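Local coordinates for uncharacterized protein (Peptoclostridium difficile 630, PDB 4YCS) that is of unknown function but, as a putative lipoprotein resembling part of a PnrA-like ABC transporter substrate-binding protein, may bind a small ligand, at residues T19-E22 with A23-N26; D59-C62 with N63-Y66; E81-A84 with K85-K89; E112-S116 with G117-G121. All blocks are in the same frame, centred on the assembly; numbering follows the deposited sequence.

Interaction 1: T19-E22 with A23-N26; sequences TNNE and AMNN
Glu22 O accepts two hydrogen bonds from Asn26. One comes from the backbone N of Asn26 at 2.9 Å and is the ordinary bond of a helical turn. The other comes from Asn26 ND2, which reaches Glu22 O at 2.7 Å with an N-H...O angle of 166°. This amide nitrogen sits above the carbonyl plane, 45° out of it, while the oxygen lies close to the amide plane of Asn26. Asn26 CG stands anti to its own carbonyl carbon (chi1 -78°), which swings the amide back along the helix to Glu22.

One residue earlier, Asn25 N bonds Asn21 O at 2.9 Å. The side-chain nitrogen of Asn25 bonds Asp15 O, at the end of strand 8-15. In the preceding loop, a type I beta turn runs from Thr19 to Glu22. It is closed by Glu22 N on Thr19 O, at 3.2 Å.

The remaining contacts are van der Waals. Asn21 and Met24, a selenomethionine, lie side by side and point the same way. Met24 CE rests against the amide of Asn21, 3.7 Å from ND2. The chain of Met24 bends at its last torsion, which carries CE to that amide. Asn25 lays its CG 3.2 Å from Asn21 O.

At the start of helix 22-38, one side-chain bond, from Asn26, thus reinforces the backbone bonds. Separately, Asn25 ties this first turn to the central sheet through Asp15.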
loop_
_atom_site.group_PDB
_atom_site.type_symbol
_atom_site.label_atom_id
_atom_site.label_comp_id
_atom_site.label_asym_id
_atom_site.label_seq_id
_atom_site.Cartn_x
_atom_site.Cartn_y
_atom_site.Cartn_z
ATOM N N THR A 19 5.674 -7.178 16.857
ATOM C CA THR A 19 6.399 -8.096 15.998
ATOM C C THR A 19 5.460 -8.984 15.203
ATOM O O THR A 19 5.905 -9.716 14.328
ATOM C CB THR A 19 7.325 -9.020 16.821
ATOM O OG1 THR A 19 6.558 -9.700 17.820
ATOM C CG2 THR A 19 8.461 -8.228 17.487
ATOM N N ASN A 20 4.167 -8.919 15.502
ATOM C CA ASN A 20 3.170 -9.759 14.847
ATOM C C ASN A 20 3.008 -9.486 13.351
ATOM O O ASN A 20 2.482 -10.327 12.631
ATOM C CB ASN A 20 1.818 -9.634 15.558
ATOM C CG ASN A 20 1.815 -10.326 16.914
ATOM O OD1 ASN A 20 2.685 -10.071 17.747
ATOM N ND2 ASN A 20 0.847 -11.214 17.140
ATOM N N ASN A 21 3.469 -8.328 12.886
ATOM C CA ASN A 21 3.368 -7.978 11.458
ATOM C C ASN A 21 4.661 -8.206 10.654
ATOM O O ASN A 21 4.660 -8.026 9.441
ATOM C CB ASN A 21 2.879 -6.521 11.306
ATOM C CG ASN A 21 1.373 -6.419 11.150
ATOM O OD1 ASN A 21 0.647 -7.402 11.341
ATOM N ND2 ASN A 21 0.893 -5.224 10.765
ATOM N N GLU A 22 5.735 -8.620 11.324
ATOM C CA GLU A 22 7.061 -8.689 10.697
ATOM C C GLU A 22 7.091 -9.523 9.427
ATOM O O GLU A 22 7.583 -9.051 8.406
ATOM C CB GLU A 22 8.109 -9.190 11.673
ATOM C CG GLU A 22 8.611 -8.109 12.609
ATOM C CD GLU A 22 9.505 -8.650 13.711
ATOM O OE1 GLU A 22 10.317 -7.868 14.227
ATOM O OE2 GLU A 22 9.397 -9.845 14.068
ATOM N N ALA A 23 6.544 -10.731 9.473
ATOM C CA ALA A 23 6.559 -11.620 8.315
ATOM C C ALA A 23 5.834 -11.011 7.117
ATOM O O ALA A 23 6.360 -10.989 5.993
ATOM C CB ALA A 23 5.964 -12.984 8.657
HETATM N N MSE A 24 4.617 -10.540 7.353
HETATM C CA MSE A 24 3.815 -9.903 6.301
HETATM C C MSE A 24 4.485 -8.666 5.735
HETATM O O MSE A 24 4.410 -8.404 4.541
HETATM C CB MSE A 24 2.502 -9.447 6.937
HETATM C CG MSE A 24 1.532 -9.102 5.828
HETATM SE SE MSE A 24 -0.245 -8.730 6.579
HETATM C CE MSE A 24 0.165 -7.139 7.630
ATOM N N ASN A 25 5.107 -7.887 6.611
ATOM C CA ASN A 25 5.847 -6.696 6.242
ATOM C C ASN A 25 6.987 -7.031 5.318
ATOM O O ASN A 25 7.143 -6.393 4.262
ATOM C CB ASN A 25 6.320 -5.922 7.479
ATOM C CG ASN A 25 5.199 -5.140 8.126
ATOM O OD1 ASN A 25 4.072 -5.189 7.663
ATOM N ND2 ASN A 25 5.506 -4.410 9.194
ATOM N N ASN A 26 7.753 -8.058 5.671
ATOM C CA ASN A 26 8.861 -8.477 4.819
ATOM C C ASN A 26 8.427 -8.969 3.464
ATOM O O ASN A 26 9.065 -8.654 2.451
ATOM C CB ASN A 26 9.765 -9.473 5.534
ATOM C CG ASN A 26 10.669 -8.774 6.509
ATOM O OD1 ASN A 26 11.761 -8.381 6.150
ATOM N ND2 ASN A 26 10.183 -8.521 7.706
#

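Interaction 2: D59-C62 with N63-Y66; sequences DILC and NDNY
Asn63 folds back on the last turn of helix 54-62 and bonds Asp59 O through its side chain. Asn63 ND2 lies 3.0 Å from Asp59 O, and the bond is bent, with an N-H...O angle of 143°. The donor is tilted from the carbonyl plane. The backbone N of Asn63 bonds Ile60 O at 3.0 Å, and makes a weak second bond to Asp59 O. Next along the chain, Asp64 N bonds Leu61 O at 3.1 Å. The carboxylate of Asp64 runs beside Ile60, with OD2 3.6 Å from CG2. Tyr66 meets Leu61 twice. Its CD2 edge faces Leu61 O in the ring plane, and CE2 packs on Leu61 CD2 at 3.9 Å. The first torsion of Tyr66 (chi1 -71°) leaves CG beside the backbone N, and this places the ring beside Leu61.

Residues 63-66 form the loop that leads from helix 54-62 to strand 68-72, a helix-to-strand connection in a parallel alpha/beta fold. Asn65 takes a positive phi (61°), which helps turn the chain.

Two waters fill in around this turn. One donates to Leu61 O at 2.7 Å and accepts from Tyr66 N. The other joins Cys62 O to Asn65 N in the same way.

Further out, Tyr87 OH, from the loop after helix 77-84, hydrogen-bonds both Asn63 ND2 and Asp59 OD1. Leu61 and Cys62 pack on Ile69 of strand 68-72. Tyr66 touches Ser9 and Ser11 of strand 8-15.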
loop_
_atom_site.group_PDB
_atom_site.type_symbol
_atom_site.label_atom_id
_atom_site.label_comp_id
_atom_site.label_asym_id
_atom_site.label_seq_id
_atom_site.Cartn_x
_atom_site.Cartn_y
_atom_site.Cartn_z
ATOM N N ASP A 59 -2.266 11.109 3.877
ATOM C CA ASP A 59 -2.594 12.379 3.252
ATOM C C ASP A 59 -1.362 13.062 2.641
ATOM O O ASP A 59 -1.411 13.583 1.519
ATOM C CB ASP A 59 -3.288 13.294 4.266
ATOM C CG ASP A 59 -3.724 14.580 3.629
ATOM O OD1 ASP A 59 -4.905 14.668 3.278
ATOM O OD2 ASP A 59 -2.867 15.466 3.455
ATOM N N ILE A 60 -0.245 13.043 3.372
ATOM C CA ILE A 60 1.003 13.541 2.818
ATOM C C ILE A 60 1.397 12.790 1.551
ATOM O O ILE A 60 1.835 13.418 0.589
ATOM C CB ILE A 60 2.140 13.462 3.849
ATOM C CG1 ILE A 60 1.927 14.494 5.000
ATOM C CG2 ILE A 60 3.476 13.693 3.170
ATOM C CD1 ILE A 60 2.795 14.195 6.236
ATOM N N LEU A 61 1.290 11.458 1.539
ATOM C CA LEU A 61 1.632 10.649 0.353
ATOM C C LEU A 61 0.752 10.989 -0.836
ATOM O O LEU A 61 1.227 10.963 -1.994
ATOM C CB LEU A 61 1.565 9.142 0.662
ATOM C CG LEU A 61 2.535 8.597 1.721
ATOM C CD1 LEU A 61 2.329 7.120 1.939
ATOM C CD2 LEU A 61 3.977 8.879 1.366
ATOM N N CYS A 62 -0.513 11.350 -0.572
ATOM C CA CYS A 62 -1.434 11.776 -1.635
ATOM C C CYS A 62 -1.039 13.105 -2.266
ATOM O O CYS A 62 -1.518 13.445 -3.341
ATOM C CB CYS A 62 -2.849 11.865 -1.090
ATOM S SG CYS A 62 -3.557 10.296 -0.628
ATOM N N ASN A 63 -0.129 13.829 -1.619
ATOM C CA ASN A 63 0.426 15.094 -2.159
ATOM C C ASN A 63 1.875 14.977 -2.571
ATOM O O ASN A 63 2.501 15.974 -2.781
ATOM C CB ASN A 63 0.245 16.210 -1.108
ATOM C CG ASN A 63 -1.212 16.611 -0.992
ATOM O OD1 ASN A 63 -1.722 17.327 -1.843
ATOM N ND2 ASN A 63 -1.886 16.098 -0.000
ATOM N N ASP A 64 2.384 13.748 -2.727
ATOM C CA ASP A 64 3.780 13.506 -3.147
ATOM C C ASP A 64 3.911 12.784 -4.509
ATOM O O ASP A 64 4.926 12.201 -4.769
ATOM C CB ASP A 64 4.484 12.610 -2.117
ATOM C CG ASP A 64 4.911 13.347 -0.874
ATOM O OD1 ASP A 64 5.042 14.573 -0.945
ATOM O OD2 ASP A 64 5.168 12.662 0.148
ATOM N N ASN A 65 2.868 12.787 -5.324
ATOM C CA ASN A 65 2.913 12.299 -6.680
ATOM C C ASN A 65 3.298 10.797 -6.784
ATOM O O ASN A 65 4.233 10.426 -7.498
ATOM C CB ASN A 65 3.841 13.206 -7.524
ATOM C CG ASN A 65 3.581 13.072 -9.041
ATOM O OD1 ASN A 65 2.440 13.045 -9.508
ATOM N ND2 ASN A 65 4.654 12.940 -9.805
ATOM N N TYR A 66 2.559 9.952 -6.100
ATOM C CA TYR A 66 2.727 8.492 -6.225
ATOM C C TYR A 66 1.566 7.888 -7.069
ATOM O O TYR A 66 0.388 8.185 -6.843
ATOM C CB TYR A 66 2.738 7.842 -4.822
ATOM C CG TYR A 66 4.003 8.153 -4.063
ATOM C CD1 TYR A 66 5.235 7.610 -4.439
ATOM C CD2 TYR A 66 3.988 8.990 -2.960
ATOM C CE1 TYR A 66 6.404 7.933 -3.752
ATOM C CE2 TYR A 66 5.163 9.314 -2.295
ATOM C CZ TYR A 66 6.360 8.801 -2.697
ATOM O OH TYR A 66 7.520 9.153 -1.986
HETATM O O HOH W 1 0.255 10.705 -4.471
HETATM O O HOH W 2 0.290 14.065 -5.427
#

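Interaction 3: E81-A84 with K85-K89; sequences EMVA and KKYPK
Val83 and Tyr87 form the close-packed side of this helix end. Val83 CG1 lies 3.9 Å from Tyr87 CD2, and the same ring edge faces Val83 O at 3.4 Å, near the ring plane. With chi1 at -60° the Tyr87 ring turns away from its own carbonyl and lies against Val83. The backbone closes the turn here. Lys86 N bonds Val83 O at 2.9 Å, a bond three residues back rather than four. Tyr87 N makes two weak bonds, to Val83 O and Ala84 O.

The outer side is looser. Lys85 N holds Glu81 O by a weak bond at 3.3 Å. The charged ends of these residues, Glu81 OE2 and Lys85 NZ, are 4.5 Å apart, too far for a salt bridge. Lys86 runs alongside selenomethionine Met82, with NZ 3.6 Å from CE. This amine also has a long, weak ion pair with Asp59.

Val83 packs on Ile58 and Cys62 of helix 54-62. Tyr87 packs on Cys62 as well, and Ala84 O accepts from Asn105 just before strand 106-109. The turn therefore leads from helix 77-84 into strand 91-95 while lying against the end of helix 54-62.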
loop_
_atom_site.group_PDB
_atom_site.type_symbol
_atom_site.label_atom_id
_atom_site.label_comp_id
_atom_site.label_asym_id
_atom_site.label_seq_id
_atom_site.Cartn_x
_atom_site.Cartn_y
_atom_site.Cartn_z
ATOM N N GLU A 81 -9.545 4.596 4.297
ATOM C CA GLU A 81 -10.865 4.886 3.739
ATOM C C GLU A 81 -11.188 6.382 3.810
ATOM O O GLU A 81 -11.657 6.976 2.837
ATOM C CB GLU A 81 -11.929 4.093 4.468
ATOM C CG GLU A 81 -13.317 4.308 3.889
ATOM C CD GLU A 81 -14.364 3.330 4.405
ATOM O OE1 GLU A 81 -14.174 2.730 5.501
ATOM O OE2 GLU A 81 -15.388 3.175 3.694
HETATM N N MSE A 82 -10.924 6.981 4.962
HETATM C CA MSE A 82 -11.083 8.431 5.172
HETATM C C MSE A 82 -10.319 9.276 4.160
HETATM O O MSE A 82 -10.861 10.245 3.616
HETATM C CB MSE A 82 -10.580 8.763 6.585
HETATM C CG MSE A 82 -10.876 10.201 7.035
HETATM SE SE MSE A 82 -9.860 10.672 8.684
HETATM C CE MSE A 82 -8.750 12.088 7.854
ATOM N N VAL A 83 -9.043 8.944 3.919
ATOM C CA VAL A 83 -8.214 9.770 3.055
ATOM C C VAL A 83 -8.530 9.508 1.568
ATOM O O VAL A 83 -8.506 10.395 0.749
ATOM C CB VAL A 83 -6.735 9.556 3.379
ATOM C CG1 VAL A 83 -5.846 10.321 2.397
ATOM C CG2 VAL A 83 -6.435 9.987 4.808
ATOM N N ALA A 84 -8.828 8.273 1.231
ATOM C CA ALA A 84 -9.169 7.929 -0.122
ATOM C C ALA A 84 -10.389 8.674 -0.672
ATOM O O ALA A 84 -10.480 8.891 -1.887
ATOM C CB ALA A 84 -9.389 6.430 -0.226
ATOM N N LYS A 85 -11.339 9.003 0.206
ATOM C CA LYS A 85 -12.477 9.850 -0.159
ATOM C C LYS A 85 -12.037 11.236 -0.608
ATOM O O LYS A 85 -12.732 11.839 -1.445
ATOM C CB LYS A 85 -13.419 10.032 1.038
ATOM C CG LYS A 85 -14.219 8.802 1.420
ATOM C CD LYS A 85 -15.275 9.201 2.463
ATOM C CE LYS A 85 -15.763 8.017 3.286
ATOM N NZ LYS A 85 -16.830 7.276 2.560
ATOM N N LYS A 86 -10.908 11.740 -0.067
ATOM C CA LYS A 86 -10.466 13.125 -0.333
ATOM C C LYS A 86 -9.614 13.211 -1.615
ATOM O O LYS A 86 -9.330 14.315 -2.115
ATOM C CB LYS A 86 -9.667 13.692 0.860
ATOM C CG LYS A 86 -10.394 13.713 2.200
ATOM C CD LYS A 86 -9.603 14.437 3.306
ATOM C CE LYS A 86 -8.322 13.703 3.701
ATOM N NZ LYS A 86 -7.746 14.029 5.052
ATOM N N TYR A 87 -9.201 12.055 -2.156
ATOM C CA TYR A 87 -8.360 12.029 -3.345
ATOM C C TYR A 87 -8.871 10.965 -4.319
ATOM O O TYR A 87 -8.278 9.875 -4.414
ATOM C CB TYR A 87 -6.874 11.789 -2.936
ATOM C CG TYR A 87 -6.322 12.827 -2.030
ATOM C CD1 TYR A 87 -5.841 14.007 -2.525
ATOM C CD2 TYR A 87 -6.357 12.674 -0.649
ATOM C CE1 TYR A 87 -5.387 15.021 -1.687
ATOM C CE2 TYR A 87 -5.856 13.661 0.214
ATOM C CZ TYR A 87 -5.381 14.839 -0.329
ATOM O OH TYR A 87 -4.868 15.825 0.448
ATOM N N PRO A 88 -9.997 11.252 -4.998
ATOM C CA PRO A 88 -10.670 10.220 -5.777
ATOM C C PRO A 88 -9.888 9.585 -6.903
ATOM O O PRO A 88 -10.168 8.442 -7.213
ATOM C CB PRO A 88 -11.887 10.958 -6.364
ATOM C CG PRO A 88 -12.095 12.141 -5.499
ATOM C CD PRO A 88 -10.756 12.520 -4.993
ATOM N N LYS A 89 -8.970 10.324 -7.543
ATOM C CA LYS A 89 -8.113 9.783 -8.616
ATOM C C LYS A 89 -6.869 9.044 -8.066
ATOM O O LYS A 89 -6.127 8.438 -8.814
ATOM C CB LYS A 89 -7.643 10.874 -9.607
ATOM C CG LYS A 89 -8.550 11.136 -10.791
ATOM C CD LYS A 89 -8.669 9.948 -11.723
ATOM C CE LYS A 89 -8.001 10.198 -13.051
ATOM N NZ LYS A 89 -8.573 9.294 -14.083
#

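Interaction 4: E112-S116 with G117-G121; sequences EDNKS and GYLAG
Ser116 OG accepts a hydrogen bond from Tyr118 N at 3.2 Å. The hydroxyl also touches Tyr118 CB. Ser116 OG sits between its own backbone N and carbonyl carbon (chi1 73°), a torsion that turns it toward the start of helix 118-127. Gly117 lies between them. It leaves helical angles with a positive phi (95°), where a side-chain carbon would collide with Ser116 O, and it is also the N-cap of helix 118-127.

Asp113 meets the next helix in two ways. Asp113 O accepts a weak bond from Leu119 N at 3.3 Å. The carboxylate of Asp113 stacks over one face of the Tyr118 ring, with the planes 19° apart. Asp113 OD2 stands 4.1 Å above the plane of the Tyr118 ring, over its centre, and Asp113 CB lies 3.6 Å from Tyr118 CD1. The carboxylate charge over the ring face is probably not attractive, so the stack likely rests on packing.

Asn114 and Leu119 run side by side. Asn114 OD1 is 3.3 Å from Leu119 CD2. This oxygen is buried and has no polar partner in the model. The nitrogen of the same amide donates to Met24 O of helix 22-38.

The contact joins the short, weakly bonded helix 111-115 to helix 118-127 through a sharp turn. Leu119 packs on Ala31 of helix 22-38, Ile95 of strand 91-95 and Ile109 of strand 106-109. Tyr118 also touches Ile109.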
loop_
_atom_site.group_PDB
_atom_site.type_symbol
_atom_site.label_atom_id
_atom_site.label_comp_id
_atom_site.label_asym_id
_atom_site.label_seq_id
_atom_site.Cartn_x
_atom_site.Cartn_y
_atom_site.Cartn_z
ATOM N N GLU A 112 -2.397 -14.031 1.640
ATOM C CA GLU A 112 -1.920 -15.089 0.729
ATOM C C GLU A 112 -1.330 -14.478 -0.562
ATOM O O GLU A 112 -0.205 -14.760 -0.971
ATOM C CB GLU A 112 -3.065 -16.063 0.404
ATOM C CG GLU A 112 -3.265 -17.163 1.466
ATOM C CD GLU A 112 -3.709 -16.649 2.841
ATOM O OE1 GLU A 112 -4.287 -15.527 2.917
ATOM O OE2 GLU A 112 -3.486 -17.375 3.841
ATOM N N ASP A 113 -2.114 -13.612 -1.175
ATOM C CA ASP A 113 -1.726 -12.944 -2.392
ATOM C C ASP A 113 -0.496 -12.042 -2.177
ATOM O O ASP A 113 0.323 -11.883 -3.070
ATOM C CB ASP A 113 -2.945 -12.173 -2.943
ATOM C CG ASP A 113 -4.047 -13.134 -3.503
ATOM O OD1 ASP A 113 -3.715 -14.285 -3.778
ATOM O OD2 ASP A 113 -5.211 -12.726 -3.705
ATOM N N ASN A 114 -0.348 -11.509 -0.968
ATOM C CA ASN A 114 0.821 -10.713 -0.577
ATOM C C ASN A 114 2.156 -11.433 -0.835
ATOM O O ASN A 114 3.147 -10.788 -1.201
ATOM C CB ASN A 114 0.735 -10.338 0.921
ATOM C CG ASN A 114 1.796 -9.318 1.357
ATOM O OD1 ASN A 114 2.018 -8.318 0.687
ATOM N ND2 ASN A 114 2.401 -9.540 2.506
ATOM N N LYS A 115 2.178 -12.753 -0.646
ATOM C CA LYS A 115 3.429 -13.534 -0.762
ATOM C C LYS A 115 3.482 -14.551 -1.921
ATOM O O LYS A 115 4.456 -15.266 -2.046
ATOM C CB LYS A 115 3.728 -14.242 0.559
ATOM C CG LYS A 115 2.612 -15.145 1.056
ATOM C CD LYS A 115 2.992 -15.815 2.378
ATOM C CE LYS A 115 1.815 -16.559 2.990
ATOM N NZ LYS A 115 1.411 -17.752 2.203
ATOM N N SER A 116 2.454 -14.600 -2.762
ATOM C CA SER A 116 2.388 -15.544 -3.876
ATOM C C SER A 116 2.982 -15.029 -5.201
ATOM O O SER A 116 2.962 -15.737 -6.225
ATOM C CB SER A 116 0.935 -15.925 -4.119
ATOM O OG SER A 116 0.208 -14.864 -4.720
ATOM N N GLY A 117 3.459 -13.792 -5.220
ATOM C CA GLY A 117 3.809 -13.165 -6.512
ATOM C C GLY A 117 2.664 -12.319 -7.073
ATOM O O GLY A 117 2.847 -11.511 -7.965
ATOM N N TYR A 118 1.478 -12.492 -6.527
ATOM C CA TYR A 118 0.305 -11.744 -6.942
ATOM C C TYR A 118 0.463 -10.278 -6.723
ATOM O O TYR A 118 0.031 -9.518 -7.532
ATOM C CB TYR A 118 -0.935 -12.204 -6.152
ATOM C CG TYR A 118 -2.239 -11.559 -6.567
ATOM C CD1 TYR A 118 -2.628 -10.350 -6.059
ATOM C CD2 TYR A 118 -3.076 -12.184 -7.470
ATOM C CE1 TYR A 118 -3.813 -9.771 -6.444
ATOM C CE2 TYR A 118 -4.265 -11.617 -7.838
ATOM C CZ TYR A 118 -4.633 -10.415 -7.308
ATOM O OH TYR A 118 -5.811 -9.827 -7.710
ATOM N N LEU A 119 1.060 -9.881 -5.611
ATOM C CA LEU A 119 1.208 -8.464 -5.354
ATOM C C LEU A 119 2.111 -7.808 -6.383
ATOM O O LEU A 119 1.792 -6.742 -6.895
ATOM C CB LEU A 119 1.709 -8.192 -3.942
ATOM C CG LEU A 119 1.793 -6.700 -3.573
ATOM C CD1 LEU A 119 0.495 -5.957 -3.863
ATOM C CD2 LEU A 119 2.158 -6.525 -2.089
ATOM N N ALA A 120 3.228 -8.441 -6.704
ATOM C CA ALA A 120 4.177 -7.844 -7.695
ATOM C C ALA A 120 3.521 -7.701 -9.049
ATOM O O ALA A 120 3.768 -6.751 -9.798
ATOM C CB ALA A 120 5.407 -8.723 -7.817
ATOM N N GLY A 121 2.681 -8.692 -9.350
ATOM C CA GLY A 121 1.957 -8.734 -10.588
ATOM C C GLY A 121 0.950 -7.611 -10.634
ATOM O O GLY A 121 0.802 -6.920 -11.642
#

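The four contacts form two touching pairs in one parallel alpha/beta domain. Interactions 2 and 3 have centres 11 Å apart. Tyr87 OH is their polar link, 3.0 Å from Asn63 ND2 and 3.1 Å from Asp59 OD1, and Cys62 SG packs on Val83 CG1 at 3.8 Å. Interactions 1 and 4 have centres 15 Å apart and are joined where Asn114 ND2 comes 3.1 Å from Met24 O. The two pairs lie on opposite sides of the chain's centre. Interactions 1 and 2, for example, have nearest atoms about 14 Å apart. A glycerol lies about 4 Å from the side chain of Asn21 in interaction 1. It probably comes from the crystallisation liquor, although it may mark a pocket.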